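Local structure of FACT complex subunit POB3 (Chaetomium thermophilum var. thermophilum, 4KHB) at residues H[53-56]-H[61-64]; H[72-77]-H[168-173]; H[139-144]-H[149-154]. The protein probably reorganises nucleosomes during transcription, replication and repair as a subunit of the FACT histone chaperone, of which this is the N-terminal PH-like part. One frame throughout, in Å; residues are numbered along the deposited sequence.

Contact 1 (H[53-56]-H[61-64]); sequences QWSR and YEVK
The indole of Trp54 lies with its six-membered ring against Tyr61, whose CB sits over one face of it in a CH-pi contact, 3.4 Å from CH2 of Trp54. The two aromatic planes are almost parallel, 9° apart, but strongly offset, with 5.0 Å between the centroids of the tyrosine ring and the six-membered ring of Trp54. Trp54 CG stands anti to the backbone N (chi1 168°), which carries the indole over towards the neighbouring strand, where CG2 of Val63 meets its edge in plane, 3.9 Å from CE3 of Trp54. Tyr61 is touched in turn by Arg56, whose chain bends at chi2 and lays CD over a face of the phenol ring, 3.5 Å from CZ of Tyr61.

On the face bearing Ser55 and Glu62 the contact is polar. A water 2.8 Å from Ser55 OG also lies within hydrogen-bonding distance of Glu62 OE1 and probably donates to it. Ser55 OG also bonds Arg43 of the SPT16D chain, and OE2 of Glu62 takes a bond from Gln74. Gln53 and Lys64 run side by side, and the lysine ammonium goes on to a salt bridge with Glu119.

The backbones pair as an antiparallel hairpin through two bond pairs, Gln53 with Lys64 and Ser55 with Glu62. Strand 61-66 is flanked by strand 72-78, strand 51-56 runs parallel to strand 98-100, and helix 83-92 packs on Trp54 and Val63, consistent with the C-terminal helix of a PH fold.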
loop_
_atom_site.group_PDB
_atom_site.type_symbol
_atom_site.label_atom_id
_atom_site.label_comp_id
_atom_site.label_asym_id
_atom_site.label_seq_id
_atom_site.Cartn_x
_atom_site.Cartn_y
_atom_site.Cartn_z
ATOM N N GLN H 53 -9.963 6.290 -9.040
ATOM C CA GLN H 53 -8.732 5.802 -9.653
ATOM C C GLN H 53 -8.819 4.309 -9.952
ATOM O O GLN H 53 -9.408 3.543 -9.186
ATOM C CB GLN H 53 -7.521 6.082 -8.753
ATOM C CG GLN H 53 -7.234 7.559 -8.509
ATOM C CD GLN H 53 -6.114 7.770 -7.505
ATOM O OE1 GLN H 53 -5.559 6.811 -6.968
ATOM N NE2 GLN H 53 -5.777 9.028 -7.250
ATOM N N TRP H 54 -8.221 3.905 -11.068
ATOM C CA TRP H 54 -8.219 2.513 -11.491
ATOM C C TRP H 54 -6.782 1.999 -11.522
ATOM O O TRP H 54 -5.924 2.597 -12.178
ATOM C CB TRP H 54 -8.849 2.426 -12.880
ATOM C CG TRP H 54 -8.676 1.126 -13.591
ATOM C CD1 TRP H 54 -7.724 0.818 -14.522
ATOM C CD2 TRP H 54 -9.502 -0.034 -13.463
ATOM N NE1 TRP H 54 -7.900 -0.470 -14.968
ATOM C CE2 TRP H 54 -8.986 -1.014 -14.333
ATOM C CE3 TRP H 54 -10.625 -0.340 -12.692
ATOM C CZ2 TRP H 54 -9.558 -2.283 -14.449
ATOM C CZ3 TRP H 54 -11.188 -1.597 -12.808
ATOM C CH2 TRP H 54 -10.659 -2.550 -13.680
ATOM N N SER H 55 -6.522 0.896 -10.822
ATOM C CA SER H 55 -5.180 0.314 -10.787
ATOM C C SER H 55 -5.178 -1.154 -10.365
ATOM O O SER H 55 -6.174 -1.671 -9.850
ATOM C CB SER H 55 -4.268 1.119 -9.854
ATOM O OG SER H 55 -4.658 0.965 -8.500
ATOM N N ARG H 56 -4.050 -1.822 -10.586
ATOM C CA ARG H 56 -3.912 -3.229 -10.229
ATOM C C ARG H 56 -3.496 -3.388 -8.771
ATOM O O ARG H 56 -2.589 -2.705 -8.296
ATOM C CB ARG H 56 -2.894 -3.915 -11.143
ATOM C CG ARG H 56 -2.690 -5.392 -10.846
ATOM C CD ARG H 56 -3.412 -6.265 -11.860
ATOM N NE ARG H 56 -3.004 -7.664 -11.765
ATOM C CZ ARG H 56 -2.376 -8.325 -12.733
ATOM N NH1 ARG H 56 -2.079 -7.714 -13.873
ATOM N NH2 ARG H 56 -2.041 -9.597 -12.560
ATOM N N TYR H 61 -8.084 -5.995 -9.974
ATOM C CA TYR H 61 -8.110 -4.543 -10.128
ATOM C C TYR H 61 -8.943 -3.732 -9.151
ATOM O O TYR H 61 -9.902 -4.168 -8.683
ATOM C CB TYR H 61 -8.563 -4.164 -11.505
ATOM C CG TYR H 61 -7.572 -4.510 -12.488
ATOM C CD1 TYR H 61 -7.466 -5.791 -12.919
ATOM C CD2 TYR H 61 -6.722 -3.578 -12.996
ATOM C CE1 TYR H 61 -6.559 -6.131 -13.770
ATOM C CE2 TYR H 61 -5.811 -3.910 -13.859
ATOM C CZ TYR H 61 -5.733 -5.201 -14.246
ATOM O OH TYR H 61 -4.820 -5.603 -15.126
ATOM N N GLU H 62 -8.516 -2.533 -8.869
ATOM C CA GLU H 62 -9.114 -1.746 -7.803
ATOM C C GLU H 62 -9.722 -0.451 -8.320
ATOM O O GLU H 62 -9.100 0.264 -9.110
ATOM C CB GLU H 62 -8.051 -1.432 -6.743
ATOM C CG GLU H 62 -8.539 -0.562 -5.592
ATOM C CD GLU H 62 -7.403 -0.042 -4.733
ATOM O OE1 GLU H 62 -6.705 0.897 -5.170
ATOM O OE2 GLU H 62 -7.210 -0.574 -3.621
ATOM N N VAL H 63 -10.937 -0.150 -7.871
ATOM C CA VAL H 63 -11.496 1.184 -8.027
ATOM C C VAL H 63 -11.358 1.887 -6.686
ATOM O O VAL H 63 -11.947 1.459 -5.692
ATOM C CB VAL H 63 -12.979 1.150 -8.434
ATOM C CG1 VAL H 63 -13.568 2.552 -8.412
ATOM C CG2 VAL H 63 -13.137 0.533 -9.810
ATOM N N LYS H 64 -10.565 2.952 -6.654
ATOM C CA LYS H 64 -10.409 3.742 -5.441
ATOM C C LYS H 64 -11.270 4.985 -5.554
ATOM O O LYS H 64 -11.066 5.806 -6.451
ATOM C CB LYS H 64 -8.940 4.125 -5.230
ATOM C CG LYS H 64 -8.654 4.836 -3.917
ATOM C CD LYS H 64 -7.330 5.583 -3.982
ATOM C CE LYS H 64 -6.158 4.617 -3.988
ATOM N NZ LYS H 64 -4.973 5.165 -3.273
HETATM O O HOH W 1 -6.883 2.312 -7.557
#

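Contact 2 (H[72-77]-H[168-173]); sequences VIQLDG and SKKASA
Strand 72-78 belongs to a sheet of the N-terminal PH-like domain, and the turn at 168-173 lies in the long loop between strands 147-152 and 177-184 of the following SSRP1-family region; they meet through one long side chain. Lys170 reaches from the turn to the strand with its chain extended beyond CG, and its NZ donates a hydrogen bond to OE1 of Gln74. Lys170 NZ and Gln74 OE1 are modelled 2.4 Å apart, too short to take literally. The two side chains meet at an angle, and CE of Lys170 lies 3.3 Å from Gln74 OE1. Val72 makes a looser approach, its carbonyl O 3.9 Å from NZ of Lys170 and its CG2 alongside.

This is a bridge between two PH-like domains, made while the backbones stay far apart: the nearest CA atoms, of Gln74 and Lys170, are separated by 10.3 Å. The buried ammonium also forms a salt bridge with Asp16, which accepts a bond from the backbone N of Gln74 as well, and this carboxylate would probably favour the charged form of the lysine. The other end of the Gln74 amide is held too, since NE2 donates both to Glu62 and to the backbone O of Met41 of the SPT16D chain, a methionine that packs against Lys170 and Ala171 at the heterodimer interface.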
loop_
_atom_site.group_PDB
_atom_site.type_symbol
_atom_site.label_atom_id
_atom_site.label_comp_id
_atom_site.label_asym_id
_atom_site.label_seq_id
_atom_site.Cartn_x
_atom_site.Cartn_y
_atom_site.Cartn_z
ATOM N N VAL H 72 -11.144 7.625 1.556
ATOM C CA VAL H 72 -11.006 6.723 0.412
ATOM C C VAL H 72 -11.820 5.436 0.568
ATOM O O VAL H 72 -11.849 4.833 1.644
ATOM C CB VAL H 72 -9.523 6.371 0.115
ATOM C CG1 VAL H 72 -8.794 7.567 -0.464
ATOM C CG2 VAL H 72 -8.824 5.879 1.370
ATOM N N ILE H 73 -12.484 5.030 -0.511
ATOM C CA ILE H 73 -13.204 3.760 -0.539
ATOM C C ILE H 73 -12.507 2.851 -1.543
ATOM O O ILE H 73 -12.394 3.188 -2.725
ATOM C CB ILE H 73 -14.677 3.951 -0.952
ATOM C CG1 ILE H 73 -15.376 4.907 0.016
ATOM C CG2 ILE H 73 -15.406 2.609 -0.972
ATOM C CD1 ILE H 73 -15.399 4.410 1.454
ATOM N N GLN H 74 -12.027 1.704 -1.068
ATOM C CA GLN H 74 -11.294 0.774 -1.918
ATOM C C GLN H 74 -12.122 -0.444 -2.318
ATOM O O GLN H 74 -12.559 -1.222 -1.467
ATOM C CB GLN H 74 -9.996 0.340 -1.225
ATOM C CG GLN H 74 -8.926 1.423 -1.176
ATOM C CD GLN H 74 -7.788 1.084 -0.235
ATOM O OE1 GLN H 74 -7.702 1.612 0.875
ATOM N NE2 GLN H 74 -6.912 0.186 -0.670
ATOM N N LEU H 75 -12.334 -0.589 -3.624
ATOM C CA LEU H 75 -13.026 -1.744 -4.176
ATOM C C LEU H 75 -12.116 -2.498 -5.145
ATOM O O LEU H 75 -11.894 -2.034 -6.271
ATOM C CB LEU H 75 -14.288 -1.287 -4.912
ATOM C CG LEU H 75 -15.319 -0.470 -4.132
ATOM C CD1 LEU H 75 -16.225 0.290 -5.084
ATOM C CD2 LEU H 75 -16.144 -1.364 -3.231
ATOM N N ASP H 76 -11.590 -3.648 -4.725
ATOM C CA ASP H 76 -10.766 -4.455 -5.627
ATOM C C ASP H 76 -11.399 -5.826 -5.876
ATOM O O ASP H 76 -12.253 -6.277 -5.109
ATOM C CB ASP H 76 -9.307 -4.570 -5.146
ATOM C CG ASP H 76 -9.170 -5.269 -3.807
ATOM O OD1 ASP H 76 -10.200 -5.586 -3.175
ATOM O OD2 ASP H 76 -8.018 -5.504 -3.382
ATOM N N GLY H 77 -10.966 -6.482 -6.949
ATOM C CA GLY H 77 -11.517 -7.765 -7.345
ATOM C C GLY H 77 -12.173 -7.664 -8.708
ATOM O O GLY H 77 -12.729 -8.640 -9.219
ATOM N N SER H 168 -6.947 0.695 13.351
ATOM C CA SER H 168 -6.474 0.614 11.971
ATOM C C SER H 168 -6.932 -0.763 11.495
ATOM O O SER H 168 -6.231 -1.758 11.693
ATOM C CB SER H 168 -4.955 0.798 11.924
ATOM O OG SER H 168 -4.566 2.014 12.538
ATOM N N LYS H 169 -8.102 -0.815 10.861
ATOM C CA LYS H 169 -8.608 -2.048 10.256
ATOM C C LYS H 169 -7.881 -2.507 8.987
ATOM O O LYS H 169 -7.704 -3.711 8.780
ATOM C CB LYS H 169 -10.123 -1.958 10.027
ATOM C CG LYS H 169 -10.841 -1.106 11.069
ATOM C CD LYS H 169 -12.288 -0.810 10.693
ATOM C CE LYS H 169 -12.917 0.187 11.668
ATOM N NZ LYS H 169 -13.196 1.512 11.051
ATOM N N LYS H 170 -7.468 -1.572 8.136
ATOM C CA LYS H 170 -6.775 -1.954 6.906
ATOM C C LYS H 170 -5.336 -2.380 7.174
ATOM O O LYS H 170 -4.757 -3.153 6.412
ATOM C CB LYS H 170 -6.804 -0.823 5.872
ATOM C CG LYS H 170 -8.184 -0.503 5.319
ATOM C CD LYS H 170 -8.100 0.568 4.238
ATOM C CE LYS H 170 -9.455 0.798 3.591
ATOM N NZ LYS H 170 -9.419 1.857 2.545
ATOM N N ALA H 171 -4.758 -1.872 8.258
ATOM C CA ALA H 171 -3.417 -2.279 8.656
ATOM C C ALA H 171 -3.412 -3.718 9.161
ATOM O O ALA H 171 -2.395 -4.409 9.082
ATOM C CB ALA H 171 -2.873 -1.339 9.721
ATOM N N SER H 172 -4.554 -4.159 9.681
ATOM C CA SER H 172 -4.663 -5.475 10.305
ATOM C C SER H 172 -5.405 -6.485 9.435
ATOM O O SER H 172 -5.652 -7.612 9.865
ATOM C CB SER H 172 -5.351 -5.362 11.670
ATOM O OG SER H 172 -6.693 -4.932 11.535
ATOM N N ALA H 173 -5.752 -6.092 8.214
ATOM C CA ALA H 173 -6.520 -6.970 7.340
ATOM C C ALA H 173 -5.654 -8.105 6.816
ATOM O O ALA H 173 -6.152 -9.185 6.489
ATOM C CB ALA H 173 -7.116 -6.182 6.189
#

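Contact 3 (H[139-144]-H[149-154]); sequences NTNLAG and AVEFAP
Strands 139-144 and 149-152 run antiparallel at 148°, with Asn139 facing Glu151 and Asn141 facing Ala149 as hydrogen-bonded pairs and Thr140 facing Val150 as the non-hydrogen-bonded pair between them. Of the four backbone bonds, Glu151 N to Asn139 O and Asn141 N to Ala149 O are regular, while Ala149 N to Asn141 O is modelled too short for its length to be trusted. The fourth, Asn139 N to Glu151 O, is weak at 3.3 Å. Carbonyl oxygens also take CA-H contacts at the middle pair, with CA of Thr140 3.4 Å from O of Ala149.

The one side-chain bond across the strands is diagonal. Asn141 ND2 donates to OE1 of Glu151 over 2.9 Å, the oxygen lying close to the amide plane but the nitrogen coming from above the carboxylate plane, 47° out of it. Amide and carboxylate are turned 69° against each other. The first torsion of Glu151 is off a staggered position, and the straight chain beyond CG brings OE1 alongside Asn141.

The two strands form a beta hairpin of the second PH-like domain, in the region assigned to the SSRP1 family, and strand 177-184 continues the sheet on the side of strand 147-152. Val150 bonds through its backbone to Ile181 there, while its side chain packs on Ile137. On the face bearing Asn141 and Glu151, Ala149 is small and buried; its CB comes 4.3 Å from CB of Ala143 towards the turn. Beyond the pairing, Phe152 turns away from strand 139-144 to pack on Leu178 and Ile181 and, across the interface, on Met41 of the SPT16D chain.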
loop_
_atom_site.group_PDB
_atom_site.type_symbol
_atom_site.label_atom_id
_atom_site.label_comp_id
_atom_site.label_asym_id
_atom_site.label_seq_id
_atom_site.Cartn_x
_atom_site.Cartn_y
_atom_site.Cartn_z
ATOM N N ASN H 139 -1.001 7.656 15.068
ATOM C CA ASN H 139 -0.158 8.767 15.491
ATOM C C ASN H 139 0.904 9.178 14.481
ATOM O O ASN H 139 1.356 8.374 13.661
ATOM C CB ASN H 139 0.515 8.446 16.832
ATOM C CG ASN H 139 0.039 9.341 17.954
ATOM O OD1 ASN H 139 -0.943 9.036 18.629
ATOM N ND2 ASN H 139 0.733 10.454 18.162
ATOM N N THR H 140 1.298 10.443 14.560
ATOM C CA THR H 140 2.358 10.982 13.726
ATOM C C THR H 140 3.351 11.620 14.676
ATOM O O THR H 140 3.003 12.526 15.439
ATOM C CB THR H 140 1.838 12.030 12.725
ATOM O OG1 THR H 140 0.774 11.467 11.945
ATOM C CG2 THR H 140 2.958 12.472 11.793
ATOM N N ASN H 141 4.590 11.150 14.625
ATOM C CA ASN H 141 5.605 11.598 15.564
ATOM C C ASN H 141 6.923 11.962 14.904
ATOM O O ASN H 141 7.373 11.292 13.968
ATOM C CB ASN H 141 5.846 10.527 16.639
ATOM C CG ASN H 141 4.789 10.541 17.730
ATOM O OD1 ASN H 141 4.339 11.602 18.160
ATOM N ND2 ASN H 141 4.387 9.359 18.181
ATOM N N LEU H 142 7.539 13.022 15.418
ATOM C CA LEU H 142 8.913 13.365 15.079
ATOM C C LEU H 142 9.803 12.387 15.818
ATOM O O LEU H 142 9.716 12.261 17.042
ATOM C CB LEU H 142 9.246 14.799 15.505
ATOM C CG LEU H 142 10.553 15.403 14.979
ATOM C CD1 LEU H 142 10.453 15.777 13.517
ATOM C CD2 LEU H 142 10.987 16.607 15.816
ATOM N N ALA H 143 10.666 11.703 15.079
ATOM C CA ALA H 143 11.476 10.637 15.651
ATOM C C ALA H 143 12.941 11.027 15.746
ATOM O O ALA H 143 13.762 10.268 16.266
ATOM C CB ALA H 143 11.317 9.368 14.834
ATOM N N GLY H 144 13.261 12.209 15.231
ATOM C CA GLY H 144 14.619 12.721 15.252
ATOM C C GLY H 144 14.748 13.750 14.150
ATOM O O GLY H 144 13.751 14.357 13.751
ATOM N N ALA H 149 7.637 9.457 12.235
ATOM C CA ALA H 149 7.097 8.119 12.442
ATOM C C ALA H 149 5.584 8.132 12.271
ATOM O O ALA H 149 4.895 8.956 12.876
ATOM C CB ALA H 149 7.474 7.600 13.823
ATOM N N VAL H 150 5.071 7.221 11.449
ATOM C CA VAL H 150 3.632 7.086 11.261
ATOM C C VAL H 150 3.204 5.747 11.842
ATOM O O VAL H 150 3.582 4.690 11.331
ATOM C CB VAL H 150 3.236 7.161 9.773
ATOM C CG1 VAL H 150 1.734 7.017 9.616
ATOM C CG2 VAL H 150 3.704 8.468 9.166
ATOM N N GLU H 151 2.416 5.797 12.911
ATOM C CA GLU H 151 2.071 4.595 13.664
ATOM C C GLU H 151 0.629 4.148 13.465
ATOM O O GLU H 151 -0.271 4.966 13.257
ATOM C CB GLU H 151 2.361 4.787 15.157
ATOM C CG GLU H 151 3.482 5.770 15.454
ATOM C CD GLU H 151 3.911 5.731 16.906
ATOM O OE1 GLU H 151 4.729 6.585 17.307
ATOM O OE2 GLU H 151 3.440 4.841 17.643
ATOM N N PHE H 152 0.423 2.836 13.532
ATOM C CA PHE H 152 -0.899 2.258 13.358
ATOM C C PHE H 152 -1.319 1.475 14.596
ATOM O O PHE H 152 -0.478 1.064 15.397
ATOM C CB PHE H 152 -0.910 1.358 12.123
ATOM C CG PHE H 152 -0.411 2.038 10.882
ATOM C CD1 PHE H 152 -1.263 2.822 10.119
ATOM C CD2 PHE H 152 0.912 1.904 10.485
ATOM C CE1 PHE H 152 -0.808 3.457 8.976
ATOM C CE2 PHE H 152 1.375 2.536 9.346
ATOM C CZ PHE H 152 0.514 3.312 8.588
ATOM N N ALA H 153 -2.624 1.269 14.747
ATOM C CA ALA H 153 -3.157 0.486 15.856
ATOM C C ALA H 153 -3.930 -0.705 15.320
ATOM O O ALA H 153 -5.162 -0.692 15.308
ATOM C CB ALA H 153 -4.059 1.343 16.726
ATOM N N PRO H 154 -3.208 -1.739 14.863
ATOM C CA PRO H 154 -3.877 -2.906 14.286
ATOM C C PRO H 154 -4.591 -3.720 15.358
ATOM O O PRO H 154 -5.538 -4.445 15.054
ATOM C CB PRO H 154 -2.718 -3.705 13.687
ATOM C CG PRO H 154 -1.544 -3.342 14.535
ATOM C CD PRO H 154 -1.740 -1.887 14.860
#

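Contact 1 lies in the first PH-like domain, contact 3 in the second, and contact 2 joins them. Contacts 1 and 2 share one sheet through the neighbouring strands 61-66 and 72-78, their centres 12 Å apart, joined by the probable backbone bond from Val63 N to Leu75 O at 2.7 Å. Contact 3 is nested inside the long chain segment that contact 2 closes, and the 168-173 turn meets it directly, with Ser168 N 3.0 Å from Ala153 O. Contacts 1 and 3 do not touch, their nearest atoms being about 13 Å apart. Each contact has neighbours on the SPT16D chain: Arg43 beside contact 1, Met41 beside contacts 2 and 3.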